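DUF4973 domain-containing protein (Bacteroides thetaiotaomicron, PDB 4QNI) is of unknown function but probably serves as an auxiliary nutrient-binding protein with two beta-rich domains, probably made as a lipoprotein. Local coordinates at residues Y50-L55 with L138-V143; A74-I79 with Y158-L163; E94-E99 with L123-R128; I130-K135 with I165-D170. One frame throughout, in Å; residues are numbered along the deposited sequence.

Interaction 1 of 4, residues Y50-L55 with L138-V143; sequences YQLPIL and LPLQIV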
loop_
_atom_site.group_PDB
_atom_site.type_symbol
_atom_site.label_atom_id
_atom_site.label_comp_id
_atom_site.label_asym_id
_atom_site.label_seq_id
_atom_site.Cartn_x
_atom_site.Cartn_y
_atom_site.Cartn_z
ATOM N N TYR A 50 -18.970 24.715 14.593
ATOM C CA TYR A 50 -18.736 23.596 13.703
ATOM C C TYR A 50 -19.553 22.406 14.174
ATOM O O TYR A 50 -19.437 22.001 15.328
ATOM C CB TYR A 50 -17.242 23.252 13.625
ATOM C CG TYR A 50 -16.928 22.250 12.538
ATOM C CD1 TYR A 50 -16.667 22.666 11.232
ATOM C CD2 TYR A 50 -16.882 20.885 12.810
ATOM C CE1 TYR A 50 -16.379 21.753 10.226
ATOM C CE2 TYR A 50 -16.587 19.959 11.810
ATOM C CZ TYR A 50 -16.339 20.400 10.517
ATOM O OH TYR A 50 -16.042 19.514 9.515
ATOM N N GLN A 51 -20.360 21.841 13.273
ATOM C CA GLN A 51 -21.205 20.685 13.543
ATOM C C GLN A 51 -20.418 19.397 13.222
ATOM O O GLN A 51 -20.174 19.071 12.060
ATOM C CB GLN A 51 -22.498 20.795 12.747
ATOM C CG GLN A 51 -23.383 21.927 13.241
ATOM C CD GLN A 51 -24.531 21.399 14.044
ATOM O OE1 GLN A 51 -24.447 21.219 15.266
ATOM N NE2 GLN A 51 -25.634 21.125 13.369
ATOM N N LEU A 52 -19.939 18.718 14.272
ATOM C CA LEU A 52 -19.092 17.537 14.116
ATOM C C LEU A 52 -19.924 16.259 14.141
ATOM O O LEU A 52 -20.524 15.936 15.168
ATOM C CB LEU A 52 -18.006 17.528 15.219
ATOM C CG LEU A 52 -17.008 16.365 15.249
ATOM C CD1 LEU A 52 -15.954 16.510 14.146
ATOM C CD2 LEU A 52 -16.329 16.275 16.608
ATOM N N PRO A 53 -19.958 15.505 13.017
ATOM C CA PRO A 53 -20.747 14.267 12.983
ATOM C C PRO A 53 -20.202 13.155 13.872
ATOM O O PRO A 53 -18.994 12.962 13.997
ATOM C CB PRO A 53 -20.667 13.843 11.513
ATOM C CG PRO A 53 -20.258 15.084 10.760
ATOM C CD PRO A 53 -19.330 15.760 11.700
ATOM N N ILE A 54 -21.128 12.427 14.496
ATOM C CA ILE A 54 -20.883 11.273 15.351
ATOM C C ILE A 54 -21.769 10.196 14.792
ATOM O O ILE A 54 -22.981 10.410 14.648
ATOM C CB ILE A 54 -21.146 11.578 16.846
ATOM C CG1 ILE A 54 -20.058 12.539 17.422
ATOM C CG2 ILE A 54 -21.256 10.280 17.650
ATOM C CD1 ILE A 54 -20.249 12.931 18.831
ATOM N N LEU A 55 -21.160 9.070 14.411
ATOM C CA LEU A 55 -21.858 7.952 13.797
ATOM C C LEU A 55 -22.184 6.868 14.812
ATOM O O LEU A 55 -21.390 6.578 15.708
ATOM C CB LEU A 55 -21.014 7.390 12.643
ATOM C CG LEU A 55 -20.537 8.390 11.564
ATOM C CD1 LEU A 55 -19.507 7.735 10.636
ATOM C CD2 LEU A 55 -21.701 8.958 10.769
ATOM N N LEU A 138 -7.992 20.601 18.802
ATOM C CA LEU A 138 -8.991 20.277 19.802
ATOM C C LEU A 138 -9.055 18.756 19.913
ATOM O O LEU A 138 -9.568 18.122 18.985
ATOM C CB LEU A 138 -10.364 20.896 19.459
ATOM C CG LEU A 138 -11.505 20.613 20.449
ATOM C CD1 LEU A 138 -11.188 21.193 21.829
ATOM C CD2 LEU A 138 -12.852 21.151 19.898
ATOM N N PRO A 139 -8.508 18.140 21.004
ATOM C CA PRO A 139 -8.538 16.664 21.109
ATOM C C PRO A 139 -9.789 16.148 21.853
ATOM O O PRO A 139 -10.047 16.566 22.968
ATOM C CB PRO A 139 -7.248 16.357 21.867
ATOM C CG PRO A 139 -7.025 17.585 22.784
ATOM C CD PRO A 139 -7.819 18.746 22.169
ATOM N N LEU A 140 -10.562 15.239 21.227
ATOM C CA LEU A 140 -11.811 14.706 21.787
ATOM C C LEU A 140 -11.859 13.201 21.737
ATOM O O LEU A 140 -11.254 12.594 20.870
ATOM C CB LEU A 140 -13.056 15.246 21.010
ATOM C CG LEU A 140 -13.190 16.769 20.873
ATOM C CD1 LEU A 140 -14.124 17.133 19.752
ATOM C CD2 LEU A 140 -13.648 17.383 22.162
ATOM N N GLN A 141 -12.661 12.602 22.615
ATOM C CA GLN A 141 -12.867 11.162 22.624
ATOM C C GLN A 141 -14.302 10.831 22.973
ATOM O O GLN A 141 -14.961 11.591 23.691
ATOM C CB GLN A 141 -11.901 10.472 23.616
ATOM C CG GLN A 141 -12.096 10.929 25.057
ATOM C CD GLN A 141 -11.162 10.306 26.068
ATOM O OE1 GLN A 141 -10.665 10.985 26.981
ATOM N NE2 GLN A 141 -10.947 9.003 25.973
ATOM N N ILE A 142 -14.781 9.678 22.465
ATOM C CA ILE A 142 -16.054 9.085 22.861
ATOM C C ILE A 142 -15.756 8.386 24.192
ATOM O O ILE A 142 -14.809 7.603 24.254
ATOM C CB ILE A 142 -16.645 8.122 21.809
ATOM C CG1 ILE A 142 -16.897 8.796 20.409
ATOM C CG2 ILE A 142 -17.874 7.407 22.380
ATOM C CD1 ILE A 142 -17.834 9.980 20.330
ATOM N N VAL A 143 -16.485 8.733 25.257
ATOM C CA VAL A 143 -16.260 8.175 26.592
ATOM C C VAL A 143 -16.958 6.826 26.687
ATOM O O VAL A 143 -18.109 6.702 26.280
ATOM C CB VAL A 143 -16.717 9.156 27.710
ATOM C CG1 VAL A 143 -16.642 8.517 29.098
ATOM C CG2 VAL A 143 -15.888 10.419 27.669
#

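Interaction 2 of 4, residues A74-I79 with Y158-L163; sequences ADTLNI and YAKAIL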
loop_
_atom_site.group_PDB
_atom_site.type_symbol
_atom_site.label_atom_id
_atom_site.label_comp_id
_atom_site.label_asym_id
_atom_site.label_seq_id
_atom_site.Cartn_x
_atom_site.Cartn_y
_atom_site.Cartn_z
ATOM N N ALA A 74 -6.591 15.054 26.229
ATOM C CA ALA A 74 -5.231 15.600 26.249
ATOM C C ALA A 74 -4.174 14.475 26.168
ATOM O O ALA A 74 -3.113 14.685 25.583
ATOM C CB ALA A 74 -5.032 16.442 27.498
ATOM N N ASP A 75 -4.514 13.273 26.658
ATOM C CA ASP A 75 -3.637 12.085 26.654
ATOM C C ASP A 75 -3.226 11.677 25.273
ATOM O O ASP A 75 -2.035 11.578 25.028
ATOM C CB ASP A 75 -4.292 10.879 27.351
ATOM C CG ASP A 75 -4.292 10.936 28.851
ATOM O OD1 ASP A 75 -3.278 11.393 29.430
ATOM O OD2 ASP A 75 -5.282 10.474 29.457
ATOM N N THR A 76 -4.192 11.469 24.362
ATOM C CA THR A 76 -3.909 11.080 22.973
ATOM C C THR A 76 -3.067 12.169 22.277
ATOM O O THR A 76 -2.146 11.840 21.535
ATOM C CB THR A 76 -5.224 10.789 22.239
ATOM O OG1 THR A 76 -5.921 9.771 22.959
ATOM C CG2 THR A 76 -5.018 10.329 20.804
ATOM N N LEU A 77 -3.370 13.449 22.530
ATOM C CA LEU A 77 -2.603 14.548 21.950
ATOM C C LEU A 77 -1.159 14.489 22.460
ATOM O O LEU A 77 -0.229 14.614 21.661
ATOM C CB LEU A 77 -3.258 15.913 22.280
ATOM C CG LEU A 77 -2.554 17.169 21.759
ATOM C CD1 LEU A 77 -2.285 17.090 20.262
ATOM C CD2 LEU A 77 -3.362 18.408 22.076
ATOM N N ASN A 78 -0.968 14.264 23.779
ATOM C CA ASN A 78 0.379 14.142 24.349
ATOM C C ASN A 78 1.186 13.017 23.700
ATOM O O ASN A 78 2.317 13.267 23.296
ATOM C CB ASN A 78 0.318 13.938 25.845
ATOM C CG ASN A 78 -0.088 15.194 26.576
ATOM O OD1 ASN A 78 -0.029 16.303 26.041
ATOM N ND2 ASN A 78 -0.537 15.040 27.804
ATOM N N ILE A 79 0.601 11.797 23.563
ATOM C CA ILE A 79 1.257 10.648 22.899
ATOM C C ILE A 79 1.644 11.059 21.472
ATOM O O ILE A 79 2.803 10.905 21.082
ATOM C CB ILE A 79 0.380 9.365 22.894
ATOM C CG1 ILE A 79 -0.177 8.978 24.283
ATOM C CG2 ILE A 79 1.044 8.188 22.157
ATOM C CD1 ILE A 79 0.783 8.605 25.270
ATOM N N TYR A 158 -11.042 5.494 15.615
ATOM C CA TYR A 158 -12.402 5.908 15.226
ATOM C C TYR A 158 -13.150 6.595 16.358
ATOM O O TYR A 158 -13.995 7.435 16.099
ATOM C CB TYR A 158 -13.238 4.696 14.757
ATOM C CG TYR A 158 -12.938 4.140 13.379
ATOM C CD1 TYR A 158 -11.934 4.685 12.584
ATOM C CD2 TYR A 158 -13.650 3.056 12.875
ATOM C CE1 TYR A 158 -11.655 4.176 11.316
ATOM C CE2 TYR A 158 -13.373 2.528 11.615
ATOM C CZ TYR A 158 -12.372 3.088 10.838
ATOM O OH TYR A 158 -12.095 2.567 9.595
ATOM N N ALA A 159 -12.865 6.213 17.613
ATOM C CA ALA A 159 -13.491 6.773 18.811
ATOM C C ALA A 159 -12.749 8.027 19.315
ATOM O O ALA A 159 -13.123 8.592 20.340
ATOM C CB ALA A 159 -13.548 5.714 19.894
ATOM N N LYS A 160 -11.740 8.488 18.564
ATOM C CA LYS A 160 -10.930 9.648 18.916
ATOM C C LYS A 160 -10.797 10.604 17.752
ATOM O O LYS A 160 -10.664 10.176 16.613
ATOM C CB LYS A 160 -9.543 9.198 19.419
ATOM C CG LYS A 160 -9.583 8.871 20.910
ATOM C CD LYS A 160 -8.642 7.775 21.293
ATOM C CE LYS A 160 -8.504 7.621 22.784
ATOM N NZ LYS A 160 -9.816 7.506 23.484
ATOM N N ALA A 161 -10.856 11.904 18.044
ATOM C CA ALA A 161 -10.760 12.958 17.047
ATOM C C ALA A 161 -9.755 14.044 17.511
ATOM O O ALA A 161 -10.020 14.760 18.483
ATOM C CB ALA A 161 -12.146 13.572 16.798
ATOM N N ILE A 162 -8.602 14.142 16.827
ATOM C CA ILE A 162 -7.580 15.144 17.087
ATOM C C ILE A 162 -7.766 16.163 15.974
ATOM O O ILE A 162 -7.357 15.919 14.838
ATOM C CB ILE A 162 -6.167 14.514 17.165
ATOM C CG1 ILE A 162 -6.074 13.349 18.184
ATOM C CG2 ILE A 162 -5.089 15.555 17.416
ATOM C CD1 ILE A 162 -6.688 13.546 19.654
ATOM N N LEU A 163 -8.509 17.259 16.273
ATOM C CA LEU A 163 -8.890 18.216 15.242
ATOM C C LEU A 163 -7.999 19.451 15.160
ATOM O O LEU A 163 -8.036 20.318 16.031
ATOM C CB LEU A 163 -10.372 18.654 15.354
ATOM C CG LEU A 163 -11.433 17.571 15.679
ATOM C CD1 LEU A 163 -12.754 18.205 16.114
ATOM C CD2 LEU A 163 -11.607 16.562 14.524
#

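Interaction 3 of 4, residues E94-E99 with L123-R128; sequences EDMGAE and LKFDFR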
loop_
_atom_site.group_PDB
_atom_site.type_symbol
_atom_site.label_atom_id
_atom_site.label_comp_id
_atom_site.label_asym_id
_atom_site.label_seq_id
_atom_site.Cartn_x
_atom_site.Cartn_y
_atom_site.Cartn_z
ATOM N N GLU A 94 -0.778 22.421 20.011
ATOM C CA GLU A 94 -1.195 22.966 21.301
ATOM C C GLU A 94 -2.633 22.614 21.564
ATOM O O GLU A 94 -3.463 22.588 20.675
ATOM C CB GLU A 94 -0.967 24.480 21.398
ATOM C CG GLU A 94 0.498 24.877 21.485
ATOM C CD GLU A 94 1.277 24.429 22.712
ATOM O OE1 GLU A 94 0.733 24.483 23.842
ATOM O OE2 GLU A 94 2.460 24.058 22.540
ATOM N N ASP A 95 -2.903 22.296 22.803
ATOM C CA ASP A 95 -4.195 21.855 23.297
ATOM C C ASP A 95 -5.184 23.025 23.477
ATOM O O ASP A 95 -5.197 23.695 24.497
ATOM C CB ASP A 95 -3.970 21.131 24.631
ATOM C CG ASP A 95 -5.152 20.332 25.109
ATOM O OD1 ASP A 95 -6.243 20.492 24.534
ATOM O OD2 ASP A 95 -4.975 19.524 26.053
HETATM N N MSE A 96 -6.057 23.182 22.509
HETATM C CA MSE A 96 -7.113 24.192 22.466
HETATM C C MSE A 96 -8.181 23.987 23.523
HETATM O O MSE A 96 -8.841 24.960 23.896
HETATM C CB MSE A 96 -7.779 24.125 21.104
HETATM C CG MSE A 96 -8.345 25.416 20.661
HETATM SE SE MSE A 96 -9.103 25.072 18.937
HETATM C CE MSE A 96 -9.238 26.873 18.400
ATOM N N GLY A 97 -8.379 22.736 23.952
ATOM C CA GLY A 97 -9.370 22.386 24.965
ATOM C C GLY A 97 -8.865 22.385 26.398
ATOM O O GLY A 97 -9.601 22.001 27.309
ATOM N N ALA A 98 -7.625 22.856 26.624
ATOM C CA ALA A 98 -7.035 22.903 27.964
ATOM C C ALA A 98 -7.823 23.827 28.904
ATOM O O ALA A 98 -8.515 24.748 28.449
ATOM C CB ALA A 98 -5.572 23.336 27.892
ATOM N N GLU A 99 -7.724 23.535 30.219
ATOM C CA GLU A 99 -8.362 24.241 31.328
ATOM C C GLU A 99 -8.104 25.733 31.257
ATOM O O GLU A 99 -6.942 26.146 31.219
ATOM C CB GLU A 99 -7.825 23.687 32.668
ATOM C CG GLU A 99 -8.513 24.204 33.928
ATOM C CD GLU A 99 -10.002 23.930 34.026
ATOM O OE1 GLU A 99 -10.441 22.814 33.658
ATOM O OE2 GLU A 99 -10.735 24.863 34.423
ATOM N N LEU A 123 -19.737 22.287 18.017
ATOM C CA LEU A 123 -18.557 22.927 18.605
ATOM C C LEU A 123 -18.716 24.440 18.468
ATOM O O LEU A 123 -19.011 24.888 17.361
ATOM C CB LEU A 123 -17.271 22.456 17.867
ATOM C CG LEU A 123 -17.073 20.965 17.623
ATOM C CD1 LEU A 123 -15.827 20.716 16.748
ATOM C CD2 LEU A 123 -16.975 20.199 18.948
ATOM N N LYS A 124 -18.546 25.226 19.564
ATOM C CA LYS A 124 -18.641 26.687 19.497
ATOM C C LYS A 124 -17.249 27.243 19.615
ATOM O O LYS A 124 -16.431 26.685 20.346
ATOM C CB LYS A 124 -19.583 27.281 20.544
ATOM C CG LYS A 124 -21.010 26.703 20.534
ATOM C CD LYS A 124 -21.829 27.071 19.292
ATOM C CE LYS A 124 -23.303 27.122 19.638
ATOM N NZ LYS A 124 -24.161 27.169 18.427
ATOM N N PHE A 125 -16.948 28.286 18.845
ATOM C CA PHE A 125 -15.613 28.841 18.813
ATOM C C PHE A 125 -15.601 30.344 18.968
ATOM O O PHE A 125 -16.482 31.051 18.476
ATOM C CB PHE A 125 -14.897 28.495 17.493
ATOM C CG PHE A 125 -14.620 27.035 17.285
ATOM C CD1 PHE A 125 -13.512 26.432 17.868
ATOM C CD2 PHE A 125 -15.436 26.268 16.457
ATOM C CE1 PHE A 125 -13.235 25.085 17.646
ATOM C CE2 PHE A 125 -15.158 24.914 16.236
ATOM C CZ PHE A 125 -14.085 24.324 16.862
ATOM N N ASP A 126 -14.537 30.818 19.631
ATOM C CA ASP A 126 -14.223 32.218 19.833
ATOM C C ASP A 126 -12.774 32.347 19.428
ATOM O O ASP A 126 -11.877 31.976 20.195
ATOM C CB ASP A 126 -14.497 32.679 21.273
ATOM C CG ASP A 126 -14.402 34.186 21.434
ATOM O OD1 ASP A 126 -13.967 34.863 20.477
ATOM O OD2 ASP A 126 -14.779 34.690 22.508
ATOM N N PHE A 127 -12.560 32.755 18.167
ATOM C CA PHE A 127 -11.242 32.841 17.567
ATOM C C PHE A 127 -10.609 34.217 17.746
ATOM O O PHE A 127 -9.482 34.432 17.308
ATOM C CB PHE A 127 -11.318 32.479 16.092
ATOM C CG PHE A 127 -11.786 31.081 15.708
ATOM C CD1 PHE A 127 -11.148 29.949 16.217
ATOM C CD2 PHE A 127 -12.780 30.900 14.742
ATOM C CE1 PHE A 127 -11.542 28.665 15.819
ATOM C CE2 PHE A 127 -13.161 29.614 14.334
ATOM C CZ PHE A 127 -12.526 28.507 14.858
ATOM N N ARG A 128 -11.303 35.143 18.397
ATOM C CA ARG A 128 -10.763 36.481 18.636
ATOM C C ARG A 128 -9.385 36.429 19.307
ATOM O O ARG A 128 -9.207 35.795 20.350
ATOM C CB ARG A 128 -11.734 37.300 19.477
ATOM C CG ARG A 128 -12.926 37.738 18.642
ATOM C CD ARG A 128 -13.924 38.504 19.457
ATOM N NE ARG A 128 -14.411 37.739 20.601
ATOM C CZ ARG A 128 -15.085 38.258 21.621
ATOM N NH1 ARG A 128 -15.348 39.560 21.658
ATOM N NH2 ARG A 128 -15.512 37.482 22.602
#

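Interaction 4 of 4, residues I130-K135 with I165-D170; sequences IDMSEK and IFPFND. With EDO (1,2-ethanediol), chain I; EDO (1,2-ethanediol), chain F.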
loop_
_atom_site.group_PDB
_atom_site.type_symbol
_atom_site.label_atom_id
_atom_site.label_comp_id
_atom_site.label_asym_id
_atom_site.label_seq_id
_atom_site.Cartn_x
_atom_site.Cartn_y
_atom_site.Cartn_z
ATOM N N ILE A 130 -6.752 34.825 18.397
ATOM C CA ILE A 130 -6.029 33.559 18.376
ATOM C C ILE A 130 -4.671 33.782 17.650
ATOM O O ILE A 130 -4.585 34.569 16.694
ATOM C CB ILE A 130 -6.871 32.407 17.759
ATOM C CG1 ILE A 130 -6.342 31.031 18.228
ATOM C CG2 ILE A 130 -7.010 32.507 16.194
ATOM C CD1 ILE A 130 -7.226 29.837 17.878
ATOM N N ASP A 131 -3.611 33.187 18.193
ATOM C CA ASP A 131 -2.295 33.206 17.591
ATOM C C ASP A 131 -2.148 31.858 16.911
ATOM O O ASP A 131 -1.988 30.834 17.580
ATOM C CB ASP A 131 -1.192 33.457 18.647
ATOM C CG ASP A 131 0.192 33.693 18.041
ATOM O OD1 ASP A 131 0.419 33.278 16.878
ATOM O OD2 ASP A 131 1.031 34.325 18.705
HETATM N N MSE A 132 -2.274 31.844 15.588
HETATM C CA MSE A 132 -2.233 30.613 14.802
HETATM C C MSE A 132 -0.809 30.018 14.696
HETATM O O MSE A 132 -0.652 28.913 14.152
HETATM C CB MSE A 132 -2.883 30.819 13.428
HETATM C CG MSE A 132 -4.413 30.976 13.513
HETATM SE SE MSE A 132 -5.288 29.331 14.157
HETATM C CE MSE A 132 -4.988 28.214 12.623
ATOM N N SER A 133 0.191 30.699 15.311
ATOM C CA SER A 133 1.590 30.252 15.447
ATOM C C SER A 133 1.635 28.987 16.271
ATOM O O SER A 133 2.505 28.141 16.086
ATOM C CB SER A 133 2.425 31.321 16.136
ATOM O OG SER A 133 3.137 31.994 15.125
ATOM N N GLU A 134 0.696 28.890 17.215
ATOM C CA GLU A 134 0.449 27.706 18.022
ATOM C C GLU A 134 -0.327 26.809 17.119
ATOM O O GLU A 134 -1.265 27.272 16.460
ATOM C CB GLU A 134 -0.357 28.062 19.296
ATOM C CG GLU A 134 0.143 29.254 20.092
ATOM C CD GLU A 134 1.534 29.139 20.679
ATOM O OE1 GLU A 134 1.933 28.022 21.085
ATOM O OE2 GLU A 134 2.239 30.173 20.711
ATOM N N LYS A 135 0.061 25.562 17.000
ATOM C CA LYS A 135 -0.647 24.665 16.075
ATOM C C LYS A 135 -1.854 24.114 16.849
ATOM O O LYS A 135 -1.823 22.985 17.340
ATOM C CB LYS A 135 0.338 23.586 15.569
ATOM C CG LYS A 135 1.537 24.165 14.771
ATOM C CD LYS A 135 2.791 23.256 14.759
ATOM C CE LYS A 135 2.561 21.866 14.205
ATOM N NZ LYS A 135 3.854 21.165 13.977
ATOM N N ILE A 165 -7.711 22.740 14.084
ATOM C CA ILE A 165 -8.704 23.731 13.702
ATOM C C ILE A 165 -8.083 24.835 12.921
ATOM O O ILE A 165 -7.162 25.520 13.408
ATOM C CB ILE A 165 -9.455 24.314 14.934
ATOM C CG1 ILE A 165 -10.081 23.195 15.825
ATOM C CG2 ILE A 165 -10.467 25.387 14.506
ATOM C CD1 ILE A 165 -11.064 22.320 15.173
ATOM N N PHE A 166 -8.615 25.045 11.729
ATOM C CA PHE A 166 -8.228 26.205 10.936
ATOM C C PHE A 166 -9.403 27.170 10.776
ATOM O O PHE A 166 -10.294 26.892 9.969
ATOM C CB PHE A 166 -7.701 25.834 9.533
ATOM C CG PHE A 166 -6.366 25.151 9.512
ATOM C CD1 PHE A 166 -5.205 25.846 9.850
ATOM C CD2 PHE A 166 -6.261 23.811 9.175
ATOM C CE1 PHE A 166 -3.963 25.202 9.838
ATOM C CE2 PHE A 166 -5.018 23.179 9.155
ATOM C CZ PHE A 166 -3.883 23.875 9.496
ATOM N N PRO A 167 -9.422 28.319 11.474
ATOM C CA PRO A 167 -10.381 29.368 11.087
ATOM C C PRO A 167 -10.087 29.814 9.650
ATOM O O PRO A 167 -8.931 29.769 9.208
ATOM C CB PRO A 167 -10.072 30.526 12.048
ATOM C CG PRO A 167 -9.130 29.991 13.031
ATOM C CD PRO A 167 -8.432 28.839 12.430
ATOM N N PHE A 168 -11.089 30.231 8.914
ATOM C CA PHE A 168 -10.789 30.762 7.594
ATOM C C PHE A 168 -11.553 32.037 7.369
ATOM O O PHE A 168 -12.690 32.152 7.818
ATOM C CB PHE A 168 -11.043 29.755 6.460
ATOM C CG PHE A 168 -12.467 29.305 6.243
ATOM C CD1 PHE A 168 -13.315 30.004 5.381
ATOM C CD2 PHE A 168 -12.946 28.141 6.845
ATOM C CE1 PHE A 168 -14.631 29.572 5.168
ATOM C CE2 PHE A 168 -14.255 27.695 6.605
ATOM C CZ PHE A 168 -15.077 28.403 5.759
ATOM N N ASN A 169 -10.930 32.986 6.669
ATOM C CA ASN A 169 -11.564 34.209 6.221
ATOM C C ASN A 169 -11.516 34.144 4.677
ATOM O O ASN A 169 -11.200 33.078 4.129
ATOM C CB ASN A 169 -10.890 35.454 6.839
ATOM C CG ASN A 169 -9.432 35.653 6.468
ATOM O OD1 ASN A 169 -8.908 35.053 5.530
ATOM N ND2 ASN A 169 -8.724 36.464 7.237
ATOM N N ASP A 170 -11.830 35.236 3.965
ATOM C CA ASP A 170 -11.825 35.211 2.491
ATOM C C ASP A 170 -10.423 35.083 1.891
ATOM O O ASP A 170 -10.303 34.892 0.701
ATOM C CB ASP A 170 -12.492 36.502 1.924
ATOM C CG ASP A 170 -13.968 36.677 2.252
ATOM O OD1 ASP A 170 -14.639 35.668 2.533
ATOM O OD2 ASP A 170 -14.459 37.819 2.183
HETATM C C1 EDO I . -15.527 35.824 7.957
HETATM O O1 EDO I . -14.525 36.700 7.462
HETATM C C2 EDO I . -15.053 34.345 8.019
HETATM O O2 EDO I . -15.204 33.678 6.759
HETATM C C1 EDO F . -12.914 34.059 -1.361
HETATM O O1 EDO F . -11.676 33.522 -1.802
HETATM C C2 EDO F . -13.944 32.912 -1.165
HETATM O O2 EDO F . -15.202 33.437 -0.739
#

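Interaction 1 of 4, residues Y50-L55 with L138-V143
L140 N is probably hydrogen-bonded to A161 O, which helps join strand 135-142 to strand 160-168, while the side chain of L140 reaches across to L52; between 50-55 and 138-143 no hydrogen bond forms. The two strands lie in different sheets and meet only through methyl groups. L52 CD2 and L140 CD1 approach tip to tip at 3.9 Å. Two residues further along each strand, I54 CD1 faces I142 CD1 in the same manner at 4.1 Å. With CG anti to the backbone N in L52 (chi1 180°) but anti to the carbonyl carbon in L140, the two methyls are directed at each other. The CA atoms of L52 and L140 are 10.9 Å apart and those of I54 and I142 9.2 Å apart, a separation characteristic of sheets packed face to face in a beta sandwich, consistent with an immunoglobulin-like (E-set) fold for this domain. Long leucines span the wider end; beta-branched isoleucines suit extended strands. Strand 47-56 is hydrogen-bonded to strand 118-126, while L163 of strand 160-168 touches both L52 and L140. At I54 and L55 an antiparallel strand of the second subunit continues the sheet, and F15 of that subunit packs on L52 and I142.

Interaction 2 of 4, residues A74-I79 with Y158-L163
This is a helix-on-sheet contact: the first turns of helix 74-85 lie over strand 160-163, with T76 and L77 set against K160 and I162. The axes come within 9.2 Å and their directions differ by 63°, so only a short length of each can meet. T76 touches both strand residues, one with each branch. With OG1 anti to the carbonyl carbon (chi1 -57°), CG2 lies anti to the backbone N and rests against I162 CD1 at 3.8 Å, while OG1 faces the other way along the strand and comes 3.4 Å from K160 CE. L77 adds a looser touch, its CD1 4.3 Å from I162 CG2, and also rests on P139 of the adjoining strand 135-142. A threonine suits this border because its two branches serve unlike neighbours: the hydroxyl is hydrogen-bonded to D73 OD2, and the methyl joins the apolar side. Replacing T76 by an alanine would remove both branches, which would probably leave D73 OD2 without this partner and open a gap beside I162 CD1. K160 passes obliquely by T76, its aliphatic CD and CE beside the hydroxyl, and its NZ makes a long, weak ion pair with the same D73 OD2. The chemistry therefore implies that the helix is seated by its oily side, at L77 and I162, while D73 gathers the polar groups at the margin.

Interaction 3 of 4, residues E94-E99 with L123-R128
M96, modelled as selenomethionine in place of methionine, points its CB toward F125, near the end of strand 118-126, and F127, just past that end. From there CG lies anti to the backbone N (chi1 -151°), and the chain runs on extended, which carries SE up to the F125 ring, 4.3 Å from F125 CE1. SE stands at the edge of that ring, near its plane. The terminal CE goes further and meets F127 CE1 at 3.9 Å, again at the edge and in plane, the two side chains crossing at about a right angle. CE also lies 3.6 Å from I130 CD1. A flexible, unbranched chain suits a place between two aromatic rims. The contact lies inside the beta sandwich: 94-95 belongs to the mixed sheet and 123-126 to the three-stranded one, so M96 bridges them where its strand ends. There a type I beta turn runs from D95 to A98, with M96 and G97 at its corners; D95 OD1 accepts a weak bond from G97 N and is also held by H72 NE2. Across from M96, F125 CB sits 3.5 Å above one face of the F127 ring, toward its rim. Just beyond, R128 grips D126 side-on: NE meets the syn lone pair of D126 OD1 and NH2 meets D126 OD2, each bond 2.9 Å long and nearly straight at 174°.

Interaction 4 of 4, residues I130-K135 with I165-D170
The type I beta turn from D131 to E134, in the loop between strands 118-126 and 135-142, drops M132 onto I165, F166 and P167 near the end of strand 160-168. D131 OD1 accepts from S133 N in what fits an Asx turn, though the place of that oxygen is doubtful. M132, a selenomethionine replacing methionine, carries the contact. Its side chain bends at both chi2 (-65°) and chi3 (-70°), which curls the methyl back onto the strand. CE comes 3.5 Å from P167 CD and equally near I165 O, while SE rests 3.6 Å from P167 CD. F166 starts away from the turn, but its ring swings back until F166 CD1 is 3.7 Å from M132 CE. The flexible, unbranched chain of the native methionine would suit a spot where the partners are a proline ring, an aromatic ring and a carbonyl oxygen. Proline is tolerated at 167 because the strand's bonds to strand 24-30 are made by F166 and F168, not by its missing N-H. Two 1,2-ethanediol molecules, probably from the crystallisation liquor, hydrogen-bond to F168 O (weakly) and to D170 O. The setting is the junction of the two domains. Y209 of strand 205-210 and F217 of strand 215-219, both in the large antiparallel sheet, cover M132. The turn is tied to that side by salt bridges from E134 to R231 and, less surely placed, D131 to K234, while F166 and F168 pair with strand 24-30 in the mixed sheet.

From the N terminus, 50-55 opens the loop that interaction 1 will close at 138-143. Helix 74-85 then opens interaction 2, and 94-99 meets 123-128 in interaction 3, which closes first and is nested within both. The loop 130-135 opens interaction 4 only after that closure, so interactions 3 and 4 are in series. Next 138-143 completes interaction 1, 158-163 completes interaction 2 and 165-170 completes interaction 4; these three cross one another. Interactions 1 and 3 join the two sheets of the N-terminal sandwich, interaction 2 seats the helix on the mixed sheet, and interaction 4 lies toward the second domain. Strand 160-168 serves interactions 2 and 4.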